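Local coordinates for putative capsular polysaccharide biosynthesis protein (PDB 6EWJ) that is probably a pyridoxal phosphate-dependent sugar aminotransferase, essential to teichoic acid biosynthesis in the pneumococcus, at residues H319-R333 against Y374-H386. Numbering follows the deposited sequence.
Sequences HLYITRVEGASLEER and YAFFENEITLPLH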
loop_
_atom_site.group_PDB
_atom_site.type_symbol
_atom_site.label_atom_id
_atom_site.label_comp_id
_atom_site.label_asym_id
_atom_site.label_seq_id
_atom_site.Cartn_x
_atom_site.Cartn_y
_atom_site.Cartn_z
ATOM N N HIS A 319 8.279 -14.928 -18.728
ATOM C CA HIS A 319 8.752 -13.828 -17.828
ATOM C C HIS A 319 10.224 -13.931 -17.388
ATOM O O HIS A 319 10.961 -12.957 -17.466
ATOM C CB HIS A 319 7.864 -13.759 -16.584
ATOM C CG HIS A 319 8.364 -12.776 -15.592
ATOM N ND1 HIS A 319 8.640 -11.471 -15.929
ATOM C CD2 HIS A 319 8.796 -12.942 -14.329
ATOM C CE1 HIS A 319 9.180 -10.867 -14.893
ATOM N NE2 HIS A 319 9.265 -11.736 -13.908
ATOM N N LEU A 320 10.653 -15.131 -17.017
ATOM C CA LEU A 320 12.077 -15.399 -16.708
ATOM C C LEU A 320 12.655 -16.535 -17.533
ATOM O O LEU A 320 11.987 -17.585 -17.732
ATOM C CB LEU A 320 12.220 -15.788 -15.256
ATOM C CG LEU A 320 11.797 -14.702 -14.230
ATOM C CD1 LEU A 320 11.806 -15.342 -12.860
ATOM C CD2 LEU A 320 12.682 -13.472 -14.282
ATOM N N TYR A 321 13.898 -16.357 -17.977
ATOM C CA TYR A 321 14.622 -17.431 -18.581
ATOM C C TYR A 321 15.497 -18.136 -17.541
ATOM O O TYR A 321 16.711 -17.912 -17.420
ATOM C CB TYR A 321 15.435 -16.971 -19.786
ATOM C CG TYR A 321 15.771 -18.112 -20.705
ATOM C CD1 TYR A 321 14.794 -18.656 -21.529
ATOM C CD2 TYR A 321 17.043 -18.672 -20.727
ATOM C CE1 TYR A 321 15.093 -19.721 -22.366
ATOM C CE2 TYR A 321 17.377 -19.730 -21.595
ATOM C CZ TYR A 321 16.388 -20.255 -22.382
ATOM O OH TYR A 321 16.700 -21.269 -23.209
ATOM N N ILE A 322 14.832 -19.018 -16.824
ATOM C CA ILE A 322 15.450 -19.856 -15.811
ATOM C C ILE A 322 16.222 -21.009 -16.465
ATOM O O ILE A 322 15.673 -21.728 -17.340
ATOM C CB ILE A 322 14.377 -20.349 -14.807
ATOM C CG1 ILE A 322 13.828 -19.092 -14.063
ATOM C CG2 ILE A 322 14.969 -21.445 -13.902
ATOM C CD1 ILE A 322 12.974 -19.293 -12.830
ATOM N N THR A 323 17.488 -21.167 -16.054
ATOM C CA THR A 323 18.335 -22.249 -16.533
ATOM C C THR A 323 18.954 -22.928 -15.366
ATOM O O THR A 323 19.113 -22.327 -14.289
ATOM C CB THR A 323 19.452 -21.840 -17.530
ATOM O OG1 THR A 323 20.603 -21.296 -16.838
ATOM C CG2 THR A 323 18.942 -20.840 -18.611
ATOM N N ARG A 324 19.268 -24.201 -15.558
ATOM C CA ARG A 324 20.129 -24.929 -14.665
ATOM C C ARG A 324 21.326 -25.510 -15.442
ATOM O O ARG A 324 21.145 -26.010 -16.551
ATOM C CB ARG A 324 19.345 -26.020 -13.939
ATOM C CG ARG A 324 18.225 -25.492 -13.063
ATOM C CD ARG A 324 17.400 -26.601 -12.470
ATOM N NE ARG A 324 18.200 -27.425 -11.580
ATOM C CZ ARG A 324 17.812 -28.589 -11.059
ATOM N NH1 ARG A 324 16.621 -29.104 -11.384
ATOM N NH2 ARG A 324 18.619 -29.261 -10.247
ATOM N N VAL A 325 22.538 -25.381 -14.891
ATOM C CA VAL A 325 23.772 -25.803 -15.552
ATOM C C VAL A 325 24.151 -27.190 -15.008
ATOM O O VAL A 325 24.466 -27.345 -13.817
ATOM C CB VAL A 325 24.943 -24.811 -15.366
ATOM C CG1 VAL A 325 26.088 -25.153 -16.310
ATOM C CG2 VAL A 325 24.477 -23.381 -15.642
ATOM N N GLU A 326 24.031 -28.210 -15.848
ATOM C CA GLU A 326 24.286 -29.564 -15.389
ATOM C C GLU A 326 25.673 -29.677 -14.792
ATOM O O GLU A 326 26.644 -29.194 -15.372
ATOM C CB GLU A 326 24.156 -30.596 -16.491
ATOM C CG GLU A 326 24.500 -32.016 -15.993
ATOM C CD GLU A 326 23.912 -33.116 -16.827
ATOM O OE1 GLU A 326 22.897 -32.867 -17.509
ATOM O OE2 GLU A 326 24.465 -34.241 -16.787
ATOM N N GLY A 327 25.757 -30.363 -13.658
ATOM C CA GLY A 327 27.050 -30.717 -13.070
ATOM C C GLY A 327 27.740 -29.628 -12.265
ATOM O O GLY A 327 28.843 -29.853 -11.762
ATOM N N ALA A 328 27.117 -28.461 -12.117
ATOM C CA ALA A 328 27.727 -27.318 -11.433
ATOM C C ALA A 328 27.379 -27.318 -9.938
ATOM O O ALA A 328 26.216 -27.438 -9.560
ATOM C CB ALA A 328 27.277 -25.989 -12.081
ATOM N N SER A 329 28.394 -27.145 -9.108
ATOM C CA SER A 329 28.182 -26.928 -7.671
ATOM C C SER A 329 27.716 -25.505 -7.393
ATOM O O SER A 329 27.798 -24.628 -8.238
ATOM C CB SER A 329 29.473 -27.182 -6.885
ATOM O OG SER A 329 30.437 -26.156 -7.118
ATOM N N LEU A 330 27.273 -25.293 -6.159
ATOM C CA LEU A 330 26.999 -23.959 -5.634
ATOM C C LEU A 330 28.097 -22.951 -5.949
ATOM O O LEU A 330 27.827 -21.875 -6.493
ATOM C CB LEU A 330 26.799 -24.002 -4.108
ATOM C CG LEU A 330 26.381 -22.664 -3.466
ATOM C CD1 LEU A 330 25.072 -22.172 -4.066
ATOM C CD2 LEU A 330 26.238 -22.825 -1.972
ATOM N N GLU A 331 29.332 -23.318 -5.632
ATOM C CA GLU A 331 30.460 -22.432 -5.777
ATOM C C GLU A 331 30.741 -22.130 -7.236
ATOM O O GLU A 331 31.065 -20.991 -7.628
ATOM C CB GLU A 331 31.661 -23.031 -5.035
ATOM C CG GLU A 331 32.933 -22.226 -5.242
ATOM C CD GLU A 331 34.051 -22.617 -4.299
ATOM O OE1 GLU A 331 33.967 -23.719 -3.677
ATOM O OE2 GLU A 331 35.022 -21.826 -4.232
ATOM N N GLU A 332 30.561 -23.142 -8.063
ATOM C CA GLU A 332 30.804 -23.009 -9.502
ATOM C C GLU A 332 29.723 -22.154 -10.139
ATOM O O GLU A 332 30.018 -21.315 -10.989
ATOM C CB GLU A 332 30.906 -24.386 -10.166
ATOM C CG GLU A 332 32.156 -25.155 -9.772
ATOM C CD GLU A 332 32.109 -26.622 -10.189
ATOM O OE1 GLU A 332 30.996 -27.179 -10.321
ATOM O OE2 GLU A 332 33.173 -27.209 -10.393
ATOM N N ARG A 333 28.476 -22.341 -9.716
ATOM C CA ARG A 333 27.369 -21.463 -10.178
ATOM C C ARG A 333 27.684 -20.020 -9.872
ATOM O O ARG A 333 27.493 -19.125 -10.721
ATOM C CB ARG A 333 26.018 -21.832 -9.544
ATOM C CG ARG A 333 24.790 -21.123 -10.200
ATOM C CD ARG A 333 24.490 -19.715 -9.688
ATOM N NE ARG A 333 24.443 -19.715 -8.234
ATOM C CZ ARG A 333 23.422 -20.142 -7.513
ATOM N NH1 ARG A 333 22.300 -20.564 -8.068
ATOM N NH2 ARG A 333 23.529 -20.102 -6.194
ATOM N N TYR A 374 16.657 -27.190 -2.699
ATOM C CA TYR A 374 18.073 -26.833 -2.696
ATOM C C TYR A 374 18.756 -27.148 -4.040
ATOM O O TYR A 374 19.551 -26.370 -4.530
ATOM C CB TYR A 374 18.832 -27.534 -1.555
ATOM C CG TYR A 374 20.228 -27.012 -1.464
ATOM C CD1 TYR A 374 20.473 -25.790 -0.806
ATOM C CD2 TYR A 374 21.311 -27.686 -2.055
ATOM C CE1 TYR A 374 21.735 -25.263 -0.757
ATOM C CE2 TYR A 374 22.589 -27.153 -1.998
ATOM C CZ TYR A 374 22.781 -25.948 -1.341
ATOM O OH TYR A 374 24.025 -25.392 -1.242
ATOM N N ALA A 375 18.510 -28.342 -4.552
ATOM C CA ALA A 375 19.240 -28.819 -5.723
ATOM C C ALA A 375 18.848 -27.981 -6.947
ATOM O O ALA A 375 19.696 -27.677 -7.776
ATOM C CB ALA A 375 19.025 -30.328 -5.951
ATOM N N PHE A 376 17.592 -27.552 -7.009
ATOM C CA PHE A 376 17.141 -26.642 -8.086
ATOM C C PHE A 376 17.867 -25.319 -8.056
ATOM O O PHE A 376 18.345 -24.850 -9.075
ATOM C CB PHE A 376 15.644 -26.397 -7.949
ATOM C CG PHE A 376 15.061 -25.518 -9.010
ATOM C CD1 PHE A 376 15.035 -24.133 -8.843
ATOM C CD2 PHE A 376 14.519 -26.070 -10.165
ATOM C CE1 PHE A 376 14.462 -23.302 -9.808
ATOM C CE2 PHE A 376 13.950 -25.246 -11.144
ATOM C CZ PHE A 376 13.920 -23.864 -10.965
ATOM N N PHE A 377 17.932 -24.743 -6.860
ATOM C CA PHE A 377 18.642 -23.485 -6.573
ATOM C C PHE A 377 20.120 -23.540 -6.843
ATOM O O PHE A 377 20.692 -22.638 -7.456
ATOM C CB PHE A 377 18.420 -23.089 -5.116
ATOM C CG PHE A 377 19.494 -22.198 -4.545
ATOM C CD1 PHE A 377 19.600 -20.847 -4.942
ATOM C CD2 PHE A 377 20.393 -22.683 -3.583
ATOM C CE1 PHE A 377 20.616 -20.034 -4.450
ATOM C CE2 PHE A 377 21.392 -21.863 -3.101
ATOM C CZ PHE A 377 21.488 -20.527 -3.518
ATOM N N GLU A 378 20.749 -24.600 -6.382
ATOM C CA GLU A 378 22.185 -24.746 -6.466
ATOM C C GLU A 378 22.864 -24.440 -7.829
ATOM O O GLU A 378 23.946 -23.833 -7.857
ATOM C CB GLU A 378 22.575 -26.178 -6.028
ATOM C CG GLU A 378 24.034 -26.323 -5.659
ATOM C CD GLU A 378 24.468 -27.761 -5.398
ATOM O OE1 GLU A 378 23.642 -28.694 -5.409
ATOM O OE2 GLU A 378 25.662 -27.937 -5.137
ATOM N N ASN A 379 22.263 -24.894 -8.928
ATOM C CA ASN A 379 22.852 -24.739 -10.267
ATOM C C ASN A 379 22.011 -23.826 -11.190
ATOM O O ASN A 379 22.188 -23.833 -12.395
ATOM C CB ASN A 379 23.098 -26.098 -10.913
ATOM C CG ASN A 379 21.835 -26.906 -11.125
ATOM O OD1 ASN A 379 20.830 -26.732 -10.420
ATOM N ND2 ASN A 379 21.885 -27.820 -12.059
ATOM N N GLU A 380 21.146 -23.023 -10.591
ATOM C CA GLU A 380 20.206 -22.220 -11.315
ATOM C C GLU A 380 20.812 -20.866 -11.632
ATOM O O GLU A 380 21.408 -20.217 -10.740
ATOM C CB GLU A 380 18.908 -22.065 -10.529
ATOM C CG GLU A 380 17.744 -21.497 -11.332
ATOM C CD GLU A 380 17.794 -19.987 -11.542
ATOM O OE1 GLU A 380 18.272 -19.243 -10.655
ATOM O OE2 GLU A 380 17.318 -19.497 -12.599
ATOM N N ILE A 381 20.666 -20.451 -12.891
ATOM C CA ILE A 381 20.980 -19.106 -13.332
ATOM C C ILE A 381 19.879 -18.568 -14.229
ATOM O O ILE A 381 19.470 -19.205 -15.216
ATOM C CB ILE A 381 22.339 -19.048 -14.057
ATOM C CG1 ILE A 381 23.491 -19.391 -13.064
ATOM C CG2 ILE A 381 22.618 -17.666 -14.610
ATOM C CD1 ILE A 381 24.829 -19.652 -13.729
ATOM N N THR A 382 19.419 -17.365 -13.916
ATOM C CA THR A 382 18.447 -16.722 -14.731
ATOM C C THR A 382 19.141 -15.725 -15.643
ATOM O O THR A 382 19.843 -14.826 -15.175
ATOM C CB THR A 382 17.384 -16.006 -13.890
ATOM O OG1 THR A 382 16.997 -16.845 -12.822
ATOM C CG2 THR A 382 16.167 -15.679 -14.697
ATOM N N LEU A 383 18.928 -15.892 -16.947
ATOM C CA LEU A 383 19.428 -14.957 -17.956
ATOM C C LEU A 383 18.397 -13.910 -18.252
ATOM O O LEU A 383 17.219 -14.179 -18.039
ATOM C CB LEU A 383 19.733 -15.688 -19.265
ATOM C CG LEU A 383 20.686 -16.888 -19.168
ATOM C CD1 LEU A 383 20.869 -17.498 -20.547
ATOM C CD2 LEU A 383 22.017 -16.498 -18.567
ATOM N N PRO A 384 18.833 -12.733 -18.756
ATOM C CA PRO A 384 17.937 -11.652 -19.040
ATOM C C PRO A 384 16.853 -12.069 -20.064
ATOM O O PRO A 384 17.153 -12.796 -21.027
ATOM C CB PRO A 384 18.862 -10.597 -19.654
ATOM C CG PRO A 384 20.149 -10.819 -18.989
ATOM C CD PRO A 384 20.233 -12.328 -18.988
ATOM N N LEU A 385 15.618 -11.681 -19.785
ATOM C CA LEU A 385 14.478 -11.911 -20.706
ATOM C C LEU A 385 13.521 -10.736 -20.568
ATOM O O LEU A 385 12.732 -10.665 -19.623
ATOM C CB LEU A 385 13.758 -13.217 -20.401
ATOM C CG LEU A 385 12.604 -13.628 -21.339
ATOM C CD1 LEU A 385 13.026 -13.680 -22.782
ATOM C CD2 LEU A 385 12.008 -14.960 -20.914
ATOM N N HIS A 386 13.641 -9.808 -21.514
ATOM C CA HIS A 386 12.827 -8.628 -21.552
ATOM C C HIS A 386 12.881 -8.093 -22.977
ATOM O O HIS A 386 13.722 -8.507 -23.795
ATOM C CB HIS A 386 13.378 -7.586 -20.572
ATOM C CG HIS A 386 14.828 -7.263 -20.769
ATOM N ND1 HIS A 386 15.277 -6.353 -21.703
ATOM C CD2 HIS A 386 15.937 -7.720 -20.138
ATOM C CE1 HIS A 386 16.594 -6.252 -21.628
ATOM N NE2 HIS A 386 17.020 -7.087 -20.693
HETATM O O HOH W 1 12.325 -10.569 -16.620
HETATM O O HOH W 2 14.837 -13.679 -17.015
#
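Ile381 O is gripped twice by one residue: Thr323 N reaches it at 2.9 Å from above the carbonyl plane, and Thr323 OG1 donates to it as well. The hydroxyl can do so because it sits between its own backbone N and carbonyl carbon (chi1 81°), which brings OG1 close to Ile381 O. Ile381 N returns a bond to Thr323 O, closing the hydrogen-bonded antiparallel pair, while Ile322 faces Thr382 and Arg324 faces Glu380 in the non-hydrogen-bonded pairs beside it. Farther along, a water accepts from Tyr321 N and donates to Leu383 O.

Where helix 371-378 gives way to the strand, Asn379 works with both ends of its amide. Asn379 OD1 takes a nearly straight bond from Arg324 NE (3.0 Å, 164°) lying in the guanidinium plane, although guanidinium and amide planes stand 86° apart; Asn379 ND2 meets Val325 O at 3.2 Å from above the carbonyl plane of Val325. The Arg324 guanidinium lies with one face over Phe376 CA, while Arg324 CD touches Phe376 CD2 at 3.7 Å.

Arg333 closes the same junction from helix 330-342. Bent at chi2 and chi3, its chain runs along Ile381, with Arg333 CD 3.5 Å from Ile381 CG1, and brings Arg333 NH1 to a lone pair of Glu380 O at 2.8 Å; a bent, weak bond from the same NH1 goes to Phe377 O. These contacts hold the guanidinium where Trp253 of the second subunit adds a cation-pi contact, so the junction also reaches the dimer interface.

Helix 391-409 packs on Thr323, Val325 and Leu383, and strand 304-306 completes a three-stranded antiparallel sheet with 321-325 in the middle, an arrangement consistent with the small C-terminal domain of fold-type I aminotransferases.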